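Local atomic coordinates of endo-1,3-beta-glucanase, family GH16 (PDB entry 4CRQ), a protein that probably hydrolyses internal beta-1,3-glucosidic bonds of laminarin-type glucans, this chain being the calcium-binding GH16 catalytic module of a larger laminarinase. Residues A[49-54]-A[219-224]; A[96-101]-A[198-203]; A[164-169]-A[181-186]. The protein carries 1 engineered substitution. All coordinates share one frame; numbering follows the deposited sequence.

Interaction 1: residues A[49-54]-A[219-224]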
loop_
_atom_site.group_PDB
_atom_site.type_symbol
_atom_site.label_atom_id
_atom_site.label_comp_id
_atom_site.label_asym_id
_atom_site.label_seq_id
_atom_site.Cartn_x
_atom_site.Cartn_y
_atom_site.Cartn_z
ATOM N N ASN A 49 -17.169 4.585 0.906
ATOM C CA ASN A 49 -15.906 3.975 0.583
ATOM C C ASN A 49 -15.105 4.873 -0.341
ATOM O O ASN A 49 -15.690 5.505 -1.262
ATOM C CB ASN A 49 -16.094 2.660 -0.218
ATOM C CG ASN A 49 -16.645 1.525 0.608
ATOM O OD1 ASN A 49 -15.898 0.687 1.067
ATOM N ND2 ASN A 49 -17.949 1.501 0.813
ATOM N N LEU A 50 -13.791 4.898 -0.135
ATOM C CA LEU A 50 -12.890 5.321 -1.201
ATOM C C LEU A 50 -12.946 4.250 -2.304
ATOM O O LEU A 50 -12.874 3.044 -2.030
ATOM C CB LEU A 50 -11.448 5.442 -0.696
ATOM C CG LEU A 50 -10.315 5.620 -1.720
ATOM C CD1 LEU A 50 -10.464 6.982 -2.386
ATOM C CD2 LEU A 50 -8.952 5.434 -1.058
ATOM N N VAL A 51 -13.088 4.701 -3.547
ATOM C CA VAL A 51 -13.084 3.789 -4.695
ATOM C C VAL A 51 -11.909 4.201 -5.558
ATOM O O VAL A 51 -11.902 5.322 -6.087
ATOM C CB VAL A 51 -14.418 3.837 -5.497
ATOM C CG1 VAL A 51 -14.416 2.818 -6.640
ATOM C CG2 VAL A 51 -15.618 3.638 -4.560
ATOM N N ILE A 52 -10.916 3.310 -5.711
ATOM C CA ILE A 52 -9.833 3.519 -6.693
ATOM C C ILE A 52 -10.182 2.618 -7.871
ATOM O O ILE A 52 -10.289 1.368 -7.730
ATOM C CB ILE A 52 -8.436 3.204 -6.130
ATOM C CG1 ILE A 52 -8.041 4.227 -5.037
ATOM C CG2 ILE A 52 -7.384 3.077 -7.270
ATOM C CD1 ILE A 52 -6.766 3.869 -4.295
ATOM N N THR A 53 -10.339 3.240 -9.043
ATOM C CA THR A 53 -10.747 2.500 -10.235
ATOM C C THR A 53 -9.629 2.419 -11.264
ATOM O O THR A 53 -9.112 3.459 -11.678
ATOM C CB THR A 53 -12.009 3.145 -10.891
ATOM O OG1 THR A 53 -13.057 3.252 -9.921
ATOM C CG2 THR A 53 -12.506 2.308 -12.092
ATOM N N ALA A 54 -9.253 1.195 -11.654
ATOM C CA ALA A 54 -8.303 0.962 -12.750
ATOM C C ALA A 54 -9.124 0.816 -14.030
ATOM O O ALA A 54 -10.100 0.046 -14.047
ATOM C CB ALA A 54 -7.455 -0.288 -12.508
ATOM N N PRO A 219 -13.512 -1.784 -16.073
ATOM C CA PRO A 219 -12.938 -1.082 -14.936
ATOM C C PRO A 219 -13.005 -1.954 -13.669
ATOM O O PRO A 219 -14.006 -2.656 -13.447
ATOM C CB PRO A 219 -13.804 0.173 -14.834
ATOM C CG PRO A 219 -15.127 -0.227 -15.435
ATOM C CD PRO A 219 -14.801 -1.203 -16.509
ATOM N N ALA A 220 -11.940 -1.899 -12.858
ATOM C CA ALA A 220 -11.802 -2.692 -11.627
ATOM C C ALA A 220 -11.794 -1.730 -10.445
ATOM O O ALA A 220 -11.062 -0.750 -10.491
ATOM C CB ALA A 220 -10.530 -3.489 -11.680
ATOM N N GLN A 221 -12.558 -2.031 -9.395
ATOM C CA GLN A 221 -12.697 -1.148 -8.227
ATOM C C GLN A 221 -12.051 -1.737 -6.985
ATOM O O GLN A 221 -12.405 -2.844 -6.567
ATOM C CB GLN A 221 -14.176 -0.858 -7.902
ATOM C CG GLN A 221 -14.953 -0.091 -8.968
ATOM C CD GLN A 221 -16.402 0.173 -8.573
ATOM O OE1 GLN A 221 -17.017 -0.621 -7.867
ATOM N NE2 GLN A 221 -16.946 1.281 -9.018
ATOM N N MET A 222 -11.116 -0.990 -6.406
ATOM C CA MET A 222 -10.555 -1.286 -5.073
ATOM C C MET A 222 -11.381 -0.419 -4.102
ATOM O O MET A 222 -11.424 0.810 -4.263
ATOM C CB MET A 222 -9.054 -0.957 -5.041
ATOM C CG MET A 222 -8.436 -0.964 -3.656
ATOM S SD MET A 222 -6.715 -0.462 -3.882
ATOM C CE MET A 222 -6.103 -0.634 -2.209
ATOM N N LEU A 223 -12.020 -1.054 -3.114
ATOM C CA LEU A 223 -12.894 -0.387 -2.143
ATOM C C LEU A 223 -12.211 -0.318 -0.817
ATOM O O LEU A 223 -11.826 -1.350 -0.263
ATOM C CB LEU A 223 -14.226 -1.145 -2.004
ATOM C CG LEU A 223 -14.993 -1.392 -3.323
ATOM C CD1 LEU A 223 -16.303 -2.110 -3.003
ATOM C CD2 LEU A 223 -15.283 -0.127 -4.119
ATOM N N VAL A 224 -12.038 0.901 -0.306
ATOM C CA VAL A 224 -11.441 1.115 1.022
ATOM C C VAL A 224 -12.505 1.813 1.910
ATOM O O VAL A 224 -12.845 3.002 1.712
ATOM C CB VAL A 224 -10.129 1.940 0.963
ATOM C CG1 VAL A 224 -9.482 2.049 2.370
ATOM C CG2 VAL A 224 -9.137 1.368 -0.039
HETATM O O HOH W 1 -15.636 3.104 -10.619
#

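Interaction 2: residues A[96-101]-A[198-203]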
loop_
_atom_site.group_PDB
_atom_site.type_symbol
_atom_site.label_atom_id
_atom_site.label_comp_id
_atom_site.label_asym_id
_atom_site.label_seq_id
_atom_site.Cartn_x
_atom_site.Cartn_y
_atom_site.Cartn_z
ATOM N N PRO A 96 -3.107 -4.130 -6.363
ATOM C CA PRO A 96 -3.455 -3.176 -5.323
ATOM C C PRO A 96 -2.466 -3.234 -4.156
ATOM O O PRO A 96 -1.824 -4.285 -3.922
ATOM C CB PRO A 96 -4.826 -3.691 -4.853
ATOM C CG PRO A 96 -4.713 -5.205 -5.004
ATOM C CD PRO A 96 -3.993 -5.335 -6.323
ATOM N N ALA A 97 -2.338 -2.116 -3.421
ATOM C CA ALA A 97 -1.455 -2.107 -2.240
ATOM C C ALA A 97 -1.855 -1.056 -1.218
ATOM O O ALA A 97 -2.410 -0.025 -1.601
ATOM C CB ALA A 97 0.018 -1.900 -2.652
ATOM N N PHE A 98 -1.549 -1.341 0.054
ATOM C CA PHE A 98 -1.779 -0.461 1.184
ATOM C C PHE A 98 -0.440 -0.524 1.892
ATOM O O PHE A 98 -0.027 -1.600 2.336
ATOM C CB PHE A 98 -2.908 -1.039 2.023
ATOM C CG PHE A 98 -3.089 -0.415 3.419
ATOM C CD1 PHE A 98 -2.986 0.987 3.688
ATOM C CD2 PHE A 98 -3.435 -1.272 4.501
ATOM C CE1 PHE A 98 -3.197 1.493 4.987
ATOM C CE2 PHE A 98 -3.632 -0.775 5.793
ATOM C CZ PHE A 98 -3.514 0.613 6.039
ATOM N N TRP A 99 0.247 0.613 1.985
ATOM C CA TRP A 99 1.641 0.604 2.425
ATOM C C TRP A 99 2.131 1.878 3.024
ATOM O O TRP A 99 1.346 2.819 3.170
ATOM C CB TRP A 99 2.526 0.135 1.262
ATOM C CG TRP A 99 2.374 0.863 -0.062
ATOM C CD1 TRP A 99 1.221 1.055 -0.833
ATOM C CD2 TRP A 99 3.448 1.472 -0.835
ATOM N NE1 TRP A 99 1.506 1.732 -1.993
ATOM C CE2 TRP A 99 2.833 2.020 -2.051
ATOM C CE3 TRP A 99 4.821 1.626 -0.644
ATOM C CZ2 TRP A 99 3.586 2.681 -3.022
ATOM C CZ3 TRP A 99 5.565 2.279 -1.620
ATOM C CH2 TRP A 99 4.965 2.801 -2.786
ATOM N N MET A 100 3.413 1.925 3.392
ATOM C CA MET A 100 3.971 3.090 4.098
ATOM C C MET A 100 5.401 3.295 3.657
ATOM O O MET A 100 6.108 2.325 3.352
ATOM C CB MET A 100 3.970 2.867 5.623
ATOM C CG MET A 100 2.605 2.468 6.199
ATOM S SD MET A 100 2.636 2.268 7.988
ATOM C CE MET A 100 2.565 3.975 8.520
ATOM N N LEU A 101 5.830 4.547 3.617
ATOM C CA LEU A 101 7.230 4.900 3.299
ATOM C C LEU A 101 7.785 5.880 4.322
ATOM O O LEU A 101 7.026 6.714 4.835
ATOM C CB LEU A 101 7.312 5.544 1.912
ATOM C CG LEU A 101 7.194 4.640 0.669
ATOM C CD1 LEU A 101 6.901 5.459 -0.583
ATOM C CD2 LEU A 101 8.423 3.771 0.461
ATOM N N ILE A 198 1.428 7.130 4.809
ATOM C CA ILE A 198 0.632 6.024 4.245
ATOM C C ILE A 198 0.340 6.229 2.745
ATOM O O ILE A 198 0.162 7.406 2.311
ATOM C CB ILE A 198 -0.692 5.919 5.036
ATOM C CG1 ILE A 198 -0.402 5.516 6.494
ATOM C CG2 ILE A 198 -1.667 4.885 4.413
ATOM C CD1 ILE A 198 -1.576 5.663 7.470
ATOM N N LEU A 199 0.263 5.120 1.992
ATOM C CA LEU A 199 -0.110 5.139 0.571
ATOM C C LEU A 199 -1.160 4.083 0.288
ATOM O O LEU A 199 -1.186 3.008 0.926
ATOM C CB LEU A 199 1.108 4.843 -0.339
ATOM C CG LEU A 199 2.343 5.754 -0.170
ATOM C CD1 LEU A 199 3.366 5.122 0.761
ATOM C CD2 LEU A 199 3.010 6.024 -1.510
ATOM N N LEU A 200 -2.026 4.414 -0.677
ATOM C CA LEU A 200 -2.987 3.476 -1.267
ATOM C C LEU A 200 -2.887 3.610 -2.765
ATOM O O LEU A 200 -2.828 4.737 -3.294
ATOM C CB LEU A 200 -4.422 3.829 -0.831
ATOM C CG LEU A 200 -4.801 3.470 0.603
ATOM C CD1 LEU A 200 -6.088 4.200 0.937
ATOM C CD2 LEU A 200 -4.949 1.958 0.815
ATOM N N ASN A 201 -2.905 2.482 -3.471
ATOM C CA ASN A 201 -2.903 2.538 -4.949
ATOM C C ASN A 201 -3.385 1.258 -5.553
ATOM O O ASN A 201 -3.483 0.216 -4.857
ATOM C CB ASN A 201 -1.472 2.811 -5.503
ATOM C CG ASN A 201 -0.532 1.600 -5.315
ATOM O OD1 ASN A 201 -0.076 1.354 -4.200
ATOM N ND2 ASN A 201 -0.263 0.837 -6.385
ATOM N N MET A 202 -3.674 1.309 -6.857
ATOM C CA MET A 202 -3.828 0.053 -7.587
ATOM C C MET A 202 -3.063 0.180 -8.907
ATOM O O MET A 202 -3.462 0.975 -9.777
ATOM C CB MET A 202 -5.286 -0.355 -7.822
ATOM C CG MET A 202 -5.376 -1.762 -8.467
ATOM S SD MET A 202 -7.006 -2.532 -8.222
ATOM C CE MET A 202 -8.155 -1.269 -8.807
ATOM N N ALA A 203 -1.965 -0.571 -9.051
ATOM C CA ALA A 203 -1.188 -0.572 -10.283
ATOM C C ALA A 203 -1.807 -1.574 -11.271
ATOM O O ALA A 203 -2.605 -2.452 -10.869
ATOM C CB ALA A 203 0.279 -0.898 -10.007
#

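Interaction 3: residues A[164-169]-A[181-186]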
loop_
_atom_site.group_PDB
_atom_site.type_symbol
_atom_site.label_atom_id
_atom_site.label_comp_id
_atom_site.label_asym_id
_atom_site.label_seq_id
_atom_site.Cartn_x
_atom_site.Cartn_y
_atom_site.Cartn_z
ATOM N N ASP A 164 6.042 -1.531 16.602
ATOM C CA ASP A 164 6.594 -0.880 17.803
ATOM C C ASP A 164 8.115 -0.738 17.622
ATOM O O ASP A 164 8.657 -1.038 16.539
ATOM C CB ASP A 164 6.208 -1.643 19.080
ATOM C CG ASP A 164 6.735 -3.058 19.124
ATOM O OD1 ASP A 164 7.770 -3.413 18.522
ATOM O OD2 ASP A 164 6.041 -3.818 19.807
ATOM N N ALA A 165 8.807 -0.296 18.668
ATOM C CA ALA A 165 10.261 -0.128 18.601
ATOM C C ALA A 165 11.027 -1.443 18.317
ATOM O O ALA A 165 12.146 -1.414 17.804
ATOM C CB ALA A 165 10.765 0.523 19.883
ATOM N N ASN A 166 10.416 -2.583 18.636
ATOM C CA ASN A 166 11.084 -3.899 18.539
ATOM C C ASN A 166 10.673 -4.819 17.397
ATOM O O ASN A 166 11.444 -5.715 17.025
ATOM C CB ASN A 166 10.896 -4.660 19.860
ATOM C CG ASN A 166 11.589 -3.984 21.018
ATOM O OD1 ASN A 166 12.720 -3.512 20.892
ATOM N ND2 ASN A 166 10.914 -3.928 22.156
ATOM N N SER A 167 9.479 -4.622 16.840
ATOM C CA SER A 167 8.994 -5.531 15.803
ATOM C C SER A 167 7.934 -4.918 14.921
ATOM O O SER A 167 7.356 -3.892 15.277
ATOM C CB SER A 167 8.384 -6.788 16.463
ATOM O OG SER A 167 7.248 -6.441 17.246
ATOM N N ILE A 168 7.690 -5.544 13.771
ATOM C CA ILE A 168 6.501 -5.232 12.947
ATOM C C ILE A 168 5.821 -6.587 12.815
ATOM O O ILE A 168 6.484 -7.592 12.493
ATOM C CB ILE A 168 6.822 -4.610 11.578
ATOM C CG1 ILE A 168 7.564 -3.281 11.773
ATOM C CG2 ILE A 168 5.551 -4.416 10.725
ATOM C CD1 ILE A 168 8.287 -2.750 10.544
ATOM N N LYS A 169 4.514 -6.605 13.046
ATOM C CA LYS A 169 3.701 -7.811 12.890
ATOM C C LYS A 169 2.611 -7.503 11.873
ATOM O O LYS A 169 2.050 -6.399 11.904
ATOM C CB LYS A 169 3.093 -8.247 14.232
ATOM C CG LYS A 169 4.096 -8.590 15.341
ATOM C CD LYS A 169 3.337 -8.742 16.652
ATOM C CE LYS A 169 4.217 -8.635 17.894
ATOM N NZ LYS A 169 4.650 -9.946 18.404
ATOM N N ASP A 181 11.878 -8.709 13.329
ATOM C CA ASP A 181 12.550 -8.132 14.457
ATOM C C ASP A 181 13.262 -6.869 13.936
ATOM O O ASP A 181 14.001 -6.910 12.939
ATOM C CB ASP A 181 13.480 -9.197 15.062
ATOM C CG ASP A 181 14.417 -8.670 16.151
ATOM O OD1 ASP A 181 14.190 -7.584 16.736
ATOM O OD2 ASP A 181 15.411 -9.383 16.434
ATOM N N ILE A 182 13.007 -5.745 14.600
ATOM C CA ILE A 182 13.690 -4.476 14.277
ATOM C C ILE A 182 14.432 -3.908 15.511
ATOM O O ILE A 182 15.014 -2.826 15.421
ATOM C CB ILE A 182 12.756 -3.401 13.597
ATOM C CG1 ILE A 182 11.590 -2.966 14.513
ATOM C CG2 ILE A 182 12.269 -3.873 12.216
ATOM C CD1 ILE A 182 10.929 -1.644 14.133
ATOM N N SER A 183 14.415 -4.625 16.646
ATOM C CA SER A 183 15.025 -4.129 17.906
ATOM C C SER A 183 16.494 -3.723 17.712
ATOM O O SER A 183 17.293 -4.467 17.110
ATOM C CB SER A 183 14.870 -5.117 19.068
ATOM O OG SER A 183 15.452 -6.361 18.761
ATOM N N ASN A 184 16.813 -2.526 18.218
ATOM C CA ASN A 184 18.164 -1.918 18.162
ATOM C C ASN A 184 18.747 -1.792 16.739
ATOM O O ASN A 184 19.970 -1.694 16.563
ATOM C CB ASN A 184 19.128 -2.659 19.128
ATOM C CG ASN A 184 18.634 -2.646 20.564
ATOM O OD1 ASN A 184 18.485 -3.700 21.182
ATOM N ND2 ASN A 184 18.366 -1.451 21.102
ATOM N N GLY A 185 17.859 -1.791 15.742
ATOM C CA GLY A 185 18.244 -1.690 14.342
ATOM C C GLY A 185 19.024 -2.880 13.802
ATOM O O GLY A 185 19.819 -2.702 12.870
ATOM N N VAL A 186 18.798 -4.075 14.383
ATOM C CA VAL A 186 19.380 -5.371 13.930
ATOM C C VAL A 186 19.218 -5.533 12.388
ATOM O O VAL A 186 18.173 -5.168 11.837
ATOM C CB VAL A 186 18.805 -6.574 14.770
ATOM C CG1 VAL A 186 17.297 -6.808 14.534
ATOM C CG2 VAL A 186 19.594 -7.865 14.541
HETATM O O HOH W 2 14.683 -0.932 19.063
#

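Interaction 1: residues A[49-54]-A[219-224]
Leu50 and Val224 lie side by side on the apolar face of this antiparallel pairing, CB of Leu50 4.1 Å from CB of Val224. Ile52, Met222, Ala54 and Ala220 share that face of the sheet. In the middle, CB of Ile52 approaches CB of Met222 to 4.3 Å; with CG anti to its backbone N (chi1 169°), the extended methionine chain then leads away from segment 49-54 and packs on Met202 of strand 196-204, whose Leu200 meets Leu50. Three hydrogen-bonded pairs, Leu50 with Val224, Ile52 with Met222 and Ala54 with Ala220, knit the backbones with six bonds; N of Met222 gives the one to O of Ile52 at 2.8 Å. The pairing joins strands 49-59 and 220-231 within the beta-jelly-roll fold of family GH16. Val51, Thr53, Gln221 and Leu223 occupy the other face. Val51 divides its methyls there: CG2 touches CD2 of Leu223 at 3.8 Å, while CG1 sits 3.8 Å from CG of Gln221. Farther out, NE2 of Gln221 donates to a water at 2.8 Å, and that water is also hydrogen-bonded to OG1 of Thr53 at 2.7 Å, bridging the strands. CG2 of Thr53 rests alongside CB of Pro219, which follows a cis peptide bond. At the opposite end, OD1 of Asn49 lies beside C of Val224 and CB of Leu223 and is hydrogen-bonded to Tyr156, next to the calcium ligands Gly48 and Asp225.

Interaction 2: residues A[96-101]-A[198-203]
Trp99 reaches across to Asn201, and its indole NE1 donates to OD1 of that asparagine at 2.7 Å. The contact joins strands 94-102 and 196-204, antiparallel neighbours in the beta-jelly roll of this GH16 domain, near the centre of the chain. The indole bond is short but bent, 144° at the hydrogen, with the acceptor somewhat out of the ring plane and the two flat groups steeply inclined to each other. Trp99 can make it because CG stands between its backbone N and carbonyl carbon (chi1 53°), which swings the indole over the partner strand. The other half of the Asn201 amide is also engaged: ND2 makes a weak hydrogen bond to Tyr38. In the main chain, N and O of Ala97 bond O and N of Asn201, and N and O of Trp99 bond O and N of Leu199; the shortest of the four runs from N of Leu199 to O of Trp99, 2.8 Å. The backbones of Phe98 and Met100 bond instead on the other side, to Ile118, Met119 and Ile116. Met202 O accepts from Ser66, and Ile198 N gives its hydrogen to Thr71. Under the indole, CB of Leu199 makes a CH-pi contact, 3.7 Å from the centroid of the five-membered ring of Trp99. Replacing Trp99 by alanine would probably leave Asn201 OD1 without its NE1 donor and take the ring face away from Leu199 CB. Phe98, Met100, Ile198 and Leu200 turn to the other, apolar face, toward Ile82 and Val227. There CD2 of Leu200 lies 3.6 Å from CD1 of Phe98, and CG2 of Ile198 meets the ring edge of Phe98 at CE1, 3.8 Å away.

Interaction 3: residues A[164-169]-A[181-186]
Ile182 and Asn166 form the tight part of this contact: N of Ile182 donates to O of Asn166 at 2.9 Å, tying the two segments. The bond is nearly straight at the hydrogen, 165°, yet the donor stands well above the carbonyl plane. The side chain of Ile182 turns in beneath the other segment. With CG1 held between backbone N and carbonyl carbon (chi1 62°), its CD1 is brought to 3.4 Å from O of Asp164, and CG1 sits over the face of the peptide joining Asn166 and Ser167. Phe192 and Trp163 pack on the same isoleucine and bury it. Each segment is also braced by its own aspartate. OD1 of Asp164 accepts from N of Asn166, an Asx turn, and also from N of Ser167, which makes it an Asx motif just before strand 167-172. OD1 of Asp181 accepts from N and OG of Ser183, the hydroxyl coming in on the syn lone pair at 2.7 Å, and this second Asx turn forms where the chain leaves strand 175-181. The outer side is looser and more polar. Asn166 is exposed and points away at CB, although its OD1 comes within 3.2 Å of CB of Ser183. A water spans the margin, donating to O of Ala165 at 2.9 Å and accepting from N of Asn184 at 2.8 Å; O of Ala165 also receives a bond from Gln193. The contact lies at one end of the antiparallel meander of strands 156-163, 167-172 and 175-181: Ser167 with Asp181 is a non-hydrogen-bonded pair of the last two, and beyond it the chain runs through a loop toward strand 196-204.

Overall arrangement
Interactions 1 and 2 belong to one continuous body of packing: strands 196-204 and 220-231 follow each other in the chain, and CE of Met202 in interaction 2 packs against the carbonyl oxygens of Ala220 and Ile52 in interaction 1. Interaction 2 is the buried core, near the chain centre, and adds a side-chain hydrogen bond and a CH-pi contact to its backbone pairing. Interaction 1, partly buried, has one apolar inner face and a more mixed outer face, and its Asn49 end lies close to the calcium site. Interaction 3 stands apart, its centre about 33 Å from that of interaction 1 and 22 Å from that of interaction 2. There, two aspartate-based Asx turns and a single cross-segment backbone bond take the place of extended strand pairing.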